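Local coordinates for protein inactive dihydroorotase-like domain (Chaetomium thermophilum, PDB 5NNL) that is an inactive member of the dihydroorotase-like family, probably built on the alpha/beta barrel fold common to that family, at residues A[57-62]-A[74-79]. Residues are numbered along the deposited sequence; the frame is centred on the assembly and turned at random.
Sequences KSLKVA and FNLSIT
Leu59 and Ala62, one helical turn apart, meet Leu76 in a small, buried and wholly apolar contact between helix 56-64 and strand 73-79, the helix and second strand of a beta-alpha-beta unit in the barrel of this dihydroorotase-like domain. Leu76 points at the helix and does its touching with its branched end. Its CD1 lies 3.7 Å from CD1 of Leu59, the two side chains running slantwise past each other. The same CD1 sits 4.1 Å from CB of Ala62, and CD2 of Leu76 is 4.2 Å from that methyl, so the fork of the leucine straddles the short alanine side chain. The CB of Leu59 does not point straight at the strand; CG anti to the backbone N (chi1 -177°), with chi2 at 60°, brings CD1 over to Leu76. No hydrogen bond links the segments, and the buried surface is 163 Å². Beside this cluster, CG of Leu76 lies in plane at the edge of the Phe74 ring. Leu59 also packs on Val91 and Ala62 on Ile53, while Leu76 reaches Ile44 of strand 39-44, the first strand of the unit. On its other flank, strand 73-79 is followed by strand 98-100, where Ile78 rests on Leu98.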
loop_
_atom_site.group_PDB
_atom_site.type_symbol
_atom_site.label_atom_id
_atom_site.label_comp_id
_atom_site.label_asym_id
_atom_site.label_seq_id
_atom_site.Cartn_x
_atom_site.Cartn_y
_atom_site.Cartn_z
ATOM N N LYS A 57 0.406 -23.527 1.692
ATOM C CA LYS A 57 -0.326 -23.558 2.955
ATOM C C LYS A 57 -0.680 -22.152 3.422
ATOM O O LYS A 57 -1.819 -21.893 3.831
ATOM C CB LYS A 57 0.502 -24.290 4.014
ATOM C CG LYS A 57 0.097 -24.034 5.468
ATOM C CD LYS A 57 -1.282 -24.584 5.790
ATOM C CE LYS A 57 -1.728 -24.167 7.185
ATOM N NZ LYS A 57 -3.148 -24.526 7.459
ATOM N N SER A 58 0.284 -21.231 3.367
ATOM C CA SER A 58 0.054 -19.876 3.860
ATOM C C SER A 58 -1.022 -19.169 3.050
ATOM O O SER A 58 -1.889 -18.486 3.608
ATOM C CB SER A 58 1.356 -19.079 3.818
ATOM O OG SER A 58 2.126 -19.302 4.985
ATOM N N LEU A 59 -0.968 -19.304 1.726
ATOM C CA LEU A 59 -1.986 -18.696 0.878
ATOM C C LEU A 59 -3.386 -19.112 1.308
ATOM O O LEU A 59 -4.295 -18.277 1.379
ATOM C CB LEU A 59 -1.737 -19.084 -0.578
ATOM C CG LEU A 59 -2.670 -18.480 -1.622
ATOM C CD1 LEU A 59 -2.619 -16.955 -1.635
ATOM C CD2 LEU A 59 -2.290 -19.019 -2.973
ATOM N N LYS A 60 -3.576 -20.400 1.611
ATOM C CA LYS A 60 -4.916 -20.905 1.901
ATOM C C LYS A 60 -5.452 -20.352 3.215
ATOM O O LYS A 60 -6.650 -20.067 3.328
ATOM C CB LYS A 60 -4.912 -22.434 1.924
ATOM C CG LYS A 60 -5.492 -23.055 0.665
ATOM C CD LYS A 60 -5.613 -24.569 0.772
ATOM C CE LYS A 60 -6.907 -25.065 0.136
ATOM N NZ LYS A 60 -7.104 -24.547 -1.250
ATOM N N VAL A 61 -4.592 -20.205 4.224
ATOM C CA VAL A 61 -5.035 -19.605 5.479
ATOM C C VAL A 61 -5.522 -18.183 5.234
ATOM O O VAL A 61 -6.578 -17.776 5.732
ATOM C CB VAL A 61 -3.907 -19.645 6.527
ATOM C CG1 VAL A 61 -4.375 -19.032 7.843
ATOM C CG2 VAL A 61 -3.434 -21.078 6.752
ATOM N N ALA A 62 -4.761 -17.407 4.458
ATOM C CA ALA A 62 -5.197 -16.060 4.109
ATOM C C ALA A 62 -6.516 -16.097 3.350
ATOM O O ALA A 62 -7.409 -15.279 3.600
ATOM C CB ALA A 62 -4.119 -15.359 3.283
ATOM N N PHE A 74 -10.288 -7.024 -3.074
ATOM C CA PHE A 74 -8.897 -7.154 -2.669
ATOM C C PHE A 74 -8.183 -8.168 -3.547
ATOM O O PHE A 74 -8.801 -9.008 -4.205
ATOM C CB PHE A 74 -8.782 -7.548 -1.190
ATOM C CG PHE A 74 -9.149 -8.974 -0.907
ATOM C CD1 PHE A 74 -10.471 -9.339 -0.695
ATOM C CD2 PHE A 74 -8.170 -9.953 -0.838
ATOM C CE1 PHE A 74 -10.809 -10.652 -0.430
ATOM C CE2 PHE A 74 -8.501 -11.264 -0.573
ATOM C CZ PHE A 74 -9.821 -11.616 -0.369
ATOM N N ASN A 75 -6.860 -8.048 -3.555
ATOM C CA ASN A 75 -5.955 -9.004 -4.169
ATOM C C ASN A 75 -4.991 -9.491 -3.100
ATOM O O ASN A 75 -4.554 -8.709 -2.249
ATOM C CB ASN A 75 -5.166 -8.364 -5.318
ATOM C CG ASN A 75 -5.591 -8.868 -6.682
ATOM O OD1 ASN A 75 -5.811 -10.065 -6.876
ATOM N ND2 ASN A 75 -5.702 -7.952 -7.640
ATOM N N LEU A 76 -4.678 -10.779 -3.126
ATOM C CA LEU A 76 -3.595 -11.287 -2.304
ATOM C C LEU A 76 -2.278 -11.174 -3.065
ATOM O O LEU A 76 -2.237 -10.869 -4.260
ATOM C CB LEU A 76 -3.851 -12.736 -1.883
ATOM C CG LEU A 76 -4.943 -12.962 -0.832
ATOM C CD1 LEU A 76 -5.157 -14.451 -0.600
ATOM C CD2 LEU A 76 -4.596 -12.273 0.480
ATOM N N SER A 77 -1.190 -11.409 -2.343
ATOM C CA SER A 77 0.144 -11.381 -2.915
ATOM C C SER A 77 0.961 -12.438 -2.191
ATOM O O SER A 77 0.512 -13.019 -1.200
ATOM C CB SER A 77 0.770 -9.986 -2.792
ATOM O OG SER A 77 2.014 -9.901 -3.469
ATOM N N ILE A 78 2.169 -12.689 -2.689
ATOM C CA ILE A 78 3.013 -13.745 -2.142
ATOM C C ILE A 78 4.451 -13.255 -2.040
ATOM O O ILE A 78 4.941 -12.539 -2.919
ATOM C CB ILE A 78 2.926 -15.027 -2.993
ATOM C CG1 ILE A 78 3.717 -16.148 -2.328
ATOM C CG2 ILE A 78 3.414 -14.771 -4.422
ATOM C CD1 ILE A 78 3.125 -17.532 -2.589
ATOM N N THR A 79 5.125 -13.663 -0.966
ATOM C CA THR A 79 6.488 -13.245 -0.671
ATOM C C THR A 79 7.503 -14.208 -1.268
ATOM O O THR A 79 7.346 -15.431 -1.185
ATOM C CB THR A 79 6.707 -13.180 0.840
ATOM O OG1 THR A 79 5.557 -12.604 1.466
ATOM C CG2 THR A 79 7.934 -12.356 1.178
#